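Local coordinates for PmbA-related protein (Thermotoga maritima, PDB 1VL4), which belongs to the PmbA/TldD (peptidase U62) family and is probably a metallopeptidase, though once proposed to modulate DNA gyrase, at residues A[143-148]-A[220-225]; A[150-155]-A[185-190]. One frame throughout, in Å; residues are numbered along the deposited sequence.

Interaction 1 (A[143-148]-A[220-225]); sequences AKDERV and EAISLI
Ile222, near the end of helix 210-223, pushes its side chain against the paired side chains of Asp145 and Arg147, which belong to an Asx turn set within the type I beta turn from Asp145 to Val148. This turn carries the chain from helix 128-143 into strand 148-167. Two branches of the isoleucine share the work. CG2 sits over the centre of the Arg147 guanidinium, 3.7 Å above its plane, with CZ 3.7 Å away. CD1 reaches the carboxylate, 3.8 Å from Asp145 CG, lies near Arg147 NE as well, and also meets Val148 CG2 at 4.3 Å, so CG2 lies against the guanidinium, while CD1 spans from the carboxylate to Val148 at the start of the strand. The arginine and isoleucine side chains run at about a right angle to each other. Just past the helix, Ile225 CD1 comes near Arg147 CD.

What holds the guanidinium flat against that methyl is Asp145. Arg147 grips it side-on with two nitrogens: NE gives to OD1 and NH2 to OD2, a two-bond salt bridge with NH2 3.0 Å from OD2. The bend at chi3 of Arg147 (-75°) swings the guanidinium back over the turn, so the carboxylate ends up at its edge. Both bonds lie close to the guanidinium plane but leave the carboxylate plane, by 37° at OD1 and 32° at OD2. Behind this pair the backbone fixes the turn, Val148 N bonding to Asp145 O. Around it, Ile225 touches Ala188 of strand 172-188. Asp145 OD1 takes a second proton from Arg147 N at 3.0 Å, through its anti lone pair.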
# COMPACT_ATOMS: atom_id res chain seq x y z
N ALA A 143 -12.79 -23.82 -13.81
CA ALA A 143 -12.72 -23.88 -15.31
C ALA A 143 -13.65 -24.89 -15.98
O ALA A 143 -13.90 -24.81 -17.19
CB ALA A 143 -11.29 -24.11 -15.77
N LYS A 144 -14.20 -25.82 -15.21
CA LYS A 144 -14.91 -26.94 -15.77
C LYS A 144 -16.10 -26.56 -16.69
O LYS A 144 -16.24 -27.09 -17.78
CB LYS A 144 -15.40 -27.89 -14.66
CG LYS A 144 -15.99 -29.17 -15.26
CD LYS A 144 -16.70 -30.05 -14.24
CE LYS A 144 -18.05 -30.59 -14.78
NZ LYS A 144 -17.98 -31.31 -16.11
N ASP A 145 -16.97 -25.65 -16.24
CA ASP A 145 -18.16 -25.31 -17.00
C ASP A 145 -17.81 -24.55 -18.29
O ASP A 145 -17.05 -23.60 -18.27
CB ASP A 145 -19.08 -24.48 -16.13
CG ASP A 145 -20.50 -24.50 -16.65
OD1 ASP A 145 -20.71 -23.96 -17.74
OD2 ASP A 145 -21.37 -25.06 -15.97
N GLU A 146 -18.42 -24.95 -19.41
CA GLU A 146 -18.13 -24.31 -20.71
C GLU A 146 -18.45 -22.80 -20.73
O GLU A 146 -17.92 -22.05 -21.55
CB GLU A 146 -18.83 -25.05 -21.85
CG GLU A 146 -20.37 -25.11 -21.79
CD GLU A 146 -20.95 -25.66 -23.10
OE1 GLU A 146 -20.23 -25.63 -24.09
OE2 GLU A 146 -22.12 -26.12 -23.14
N ARG A 147 -19.29 -22.35 -19.80
CA ARG A 147 -19.67 -20.96 -19.74
C ARG A 147 -18.60 -20.10 -19.14
O ARG A 147 -18.61 -18.88 -19.32
CB ARG A 147 -20.97 -20.82 -18.94
CG ARG A 147 -22.19 -21.46 -19.66
CD ARG A 147 -23.40 -21.43 -18.77
NE ARG A 147 -23.29 -22.44 -17.74
CZ ARG A 147 -24.29 -22.86 -16.97
NH1 ARG A 147 -25.51 -22.35 -17.08
NH2 ARG A 147 -24.06 -23.78 -16.05
N VAL A 148 -17.68 -20.71 -18.39
CA VAL A 148 -16.52 -19.98 -17.86
C VAL A 148 -15.50 -19.78 -18.97
O VAL A 148 -15.06 -20.75 -19.61
CB VAL A 148 -15.89 -20.72 -16.66
CG1 VAL A 148 -14.70 -19.96 -16.14
CG2 VAL A 148 -16.92 -20.86 -15.59
N GLU A 220 -20.98 -18.20 -9.09
CA GLU A 220 -21.11 -16.76 -8.92
C GLU A 220 -21.14 -16.02 -10.26
O GLU A 220 -22.11 -15.31 -10.57
CB GLU A 220 -20.00 -16.24 -8.01
CG GLU A 220 -20.14 -16.65 -6.53
CD GLU A 220 -21.25 -15.89 -5.80
OE1 GLU A 220 -21.14 -14.64 -5.67
OE2 GLU A 220 -22.22 -16.54 -5.33
N ALA A 221 -20.14 -16.24 -11.08
CA ALA A 221 -20.06 -15.60 -12.38
C ALA A 221 -21.23 -15.94 -13.31
O ALA A 221 -21.78 -15.07 -13.98
CB ALA A 221 -18.72 -15.96 -13.05
N ILE A 222 -21.57 -17.22 -13.36
CA ILE A 222 -22.58 -17.72 -14.28
C ILE A 222 -23.97 -17.17 -13.96
O ILE A 222 -24.78 -16.90 -14.86
CB ILE A 222 -22.61 -19.26 -14.24
CG1 ILE A 222 -21.46 -19.84 -15.05
CG2 ILE A 222 -23.93 -19.83 -14.80
CD1 ILE A 222 -21.09 -21.28 -14.68
N SER A 223 -24.25 -17.02 -12.67
CA SER A 223 -25.55 -16.56 -12.21
C SER A 223 -25.85 -15.12 -12.65
O SER A 223 -27.02 -14.71 -12.68
CB SER A 223 -25.65 -16.69 -10.70
OG SER A 223 -24.82 -15.77 -10.05
N LEU A 224 -24.80 -14.37 -12.99
CA LEU A 224 -24.96 -13.00 -13.49
C LEU A 224 -25.16 -12.94 -15.00
O LEU A 224 -25.37 -11.85 -15.56
CB LEU A 224 -23.76 -12.13 -13.09
CG LEU A 224 -23.59 -11.95 -11.59
CD1 LEU A 224 -22.26 -11.26 -11.34
CD2 LEU A 224 -24.76 -11.19 -10.98
N ILE A 225 -25.11 -14.08 -15.68
CA ILE A 225 -25.36 -14.07 -17.12
C ILE A 225 -26.80 -13.68 -17.33
O ILE A 225 -27.68 -14.23 -16.66
CB ILE A 225 -25.09 -15.43 -17.75
CG1 ILE A 225 -23.60 -15.79 -17.61
CG2 ILE A 225 -25.58 -15.45 -19.22
CD1 ILE A 225 -23.33 -17.21 -18.05

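Interaction 2 (A[150-155]-A[185-190]); sequences MVPTVM and MAIARD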
# COMPACT_ATOMS: atom_id res chain seq x y z
N MET A 150 -12.69 -17.73 -18.52
CA MET A 150 -11.40 -17.84 -17.91
C MET A 150 -11.46 -17.77 -16.40
O MET A 150 -12.51 -17.52 -15.78
CB MET A 150 -10.48 -16.75 -18.44
CG MET A 150 -10.70 -15.40 -17.86
SD MET A 150 -9.51 -14.26 -18.62
CE MET A 150 -10.57 -13.49 -19.84
N VAL A 151 -10.28 -18.00 -15.81
CA VAL A 151 -10.13 -18.00 -14.37
C VAL A 151 -8.92 -17.11 -14.05
O VAL A 151 -7.78 -17.58 -13.98
CB VAL A 151 -10.00 -19.44 -13.83
CG1 VAL A 151 -9.98 -19.43 -12.32
CG2 VAL A 151 -11.15 -20.30 -14.34
N PRO A 152 -9.16 -15.81 -13.90
CA PRO A 152 -8.00 -14.92 -13.96
C PRO A 152 -7.09 -15.08 -12.76
O PRO A 152 -5.89 -14.81 -12.85
CB PRO A 152 -8.65 -13.52 -13.94
CG PRO A 152 -10.12 -13.76 -14.27
CD PRO A 152 -10.43 -15.07 -13.73
N THR A 153 -7.66 -15.50 -11.63
CA THR A 153 -6.92 -15.63 -10.43
C THR A 153 -7.36 -16.83 -9.60
O THR A 153 -8.52 -17.08 -9.41
CB THR A 153 -6.99 -14.33 -9.58
OG1 THR A 153 -6.36 -13.27 -10.29
CG2 THR A 153 -6.26 -14.47 -8.26
N VAL A 154 -6.35 -17.56 -9.10
CA VAL A 154 -6.50 -18.42 -7.92
C VAL A 154 -5.34 -18.07 -7.01
O VAL A 154 -4.17 -17.97 -7.44
CB VAL A 154 -6.47 -19.92 -8.27
CG1 VAL A 154 -6.38 -20.77 -7.03
CG2 VAL A 154 -7.67 -20.32 -9.09
N MET A 155 -5.66 -17.83 -5.76
CA MET A 155 -4.64 -17.54 -4.79
C MET A 155 -4.72 -18.40 -3.52
O MET A 155 -5.76 -18.54 -2.89
CB MET A 155 -4.68 -16.06 -4.45
CG MET A 155 -3.41 -15.53 -3.79
SD MET A 155 -3.73 -13.92 -3.05
CE MET A 155 -4.45 -13.18 -4.58
N MET A 185 -11.27 -16.66 -8.63
CA MET A 185 -12.13 -15.73 -9.37
C MET A 185 -12.31 -16.24 -10.80
O MET A 185 -11.32 -16.57 -11.48
CB MET A 185 -11.55 -14.29 -9.38
CG MET A 185 -12.56 -13.25 -9.92
SD MET A 185 -11.77 -12.08 -11.03
CE MET A 185 -13.00 -11.81 -12.30
N ALA A 186 -13.57 -16.30 -11.24
CA ALA A 186 -13.90 -16.76 -12.56
C ALA A 186 -14.62 -15.68 -13.38
O ALA A 186 -15.24 -14.78 -12.84
CB ALA A 186 -14.69 -18.03 -12.48
N ILE A 187 -14.46 -15.74 -14.69
CA ILE A 187 -15.22 -14.87 -15.65
C ILE A 187 -16.10 -15.71 -16.57
O ILE A 187 -15.60 -16.62 -17.24
CB ILE A 187 -14.27 -14.00 -16.50
CG1 ILE A 187 -13.46 -13.08 -15.56
CG2 ILE A 187 -15.05 -13.18 -17.56
CD1 ILE A 187 -12.46 -12.21 -16.23
N ALA A 188 -17.42 -15.37 -16.60
CA ALA A 188 -18.42 -16.06 -17.41
C ALA A 188 -18.74 -15.25 -18.69
O ALA A 188 -18.67 -14.02 -18.72
CB ALA A 188 -19.69 -16.28 -16.60
N ARG A 189 -19.05 -15.97 -19.77
CA ARG A 189 -19.34 -15.37 -21.05
C ARG A 189 -20.70 -14.67 -21.06
O ARG A 189 -21.70 -15.28 -20.73
CB ARG A 189 -19.33 -16.46 -22.10
CG ARG A 189 -19.64 -15.97 -23.49
CD ARG A 189 -19.70 -17.11 -24.46
NE ARG A 189 -18.40 -17.67 -24.75
CZ ARG A 189 -17.88 -18.75 -24.15
NH1 ARG A 189 -18.57 -19.47 -23.25
NH2 ARG A 189 -16.68 -19.13 -24.48
N ASP A 190 -20.72 -13.39 -21.44
CA ASP A 190 -21.97 -12.64 -21.58
C ASP A 190 -21.75 -11.37 -22.43
O ASP A 190 -20.60 -11.02 -22.71
CB ASP A 190 -22.52 -12.31 -20.17
CG ASP A 190 -23.98 -11.89 -20.17
OD1 ASP A 190 -24.69 -12.18 -21.15
OD2 ASP A 190 -24.41 -11.28 -19.16
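Met150 O takes a short, nearly straight bond (2.9 Å, 176°) from Ile187 N, in the antiparallel hairpin of strands 148-167 and 172-188. A longer, weak bond returns from Met150 N to Ile187 O. At the other end, Met185 N gives to Thr153 O at 2.9 Å. Between these two hydrogen-bonded pairs the register slips by one residue, a beta bulge with Val151 and Pro152 on the longer side. Pro152 N has no hydrogen to offer Met185 O, while Val151 CA approaches that oxygen in a CA-H...O contact of 3.4 Å.

On the face carrying Met150, Thr153, Met185 and Ile187, the proline ring fills in between side chains. Its CG presses tightly on Ile187 CD1 at 3.4 Å and also meets Met185 SD and CE, both about 4.0 Å away; the bends at chi2 and chi3 of Met185 bring the thioether to it. With the ring of Pro152 cut back to an alanine, Ile187 CD1 and the Met185 thioether would probably lose the neighbour they share. Met150 runs alongside Ile187, its CG 4.0 Å from Ile187 CD1.

Interaction 2 is nested along the chain inside the loop that interaction 1 closes, and their centres lie about 8 Å apart. Both lie at one end of the long antiparallel sheet: the 143-148 turn leads directly into strand 148-167, and strand 172-188 runs out beside it into Arg189. That residue joins the two contacts, since Arg189 N probably bonds to Arg147 O at 3.0 Å and Arg189 NH1 probably bonds to Glu146 O at 3.2 Å. The 220-225 segment closes in from the helix side, with Ala188 CB 3.6 Å from Ala221 O and Asp190 OD2 3.6 Å from Ile225 CA. Interaction 1 is a surface contact, interaction 2 partly buried.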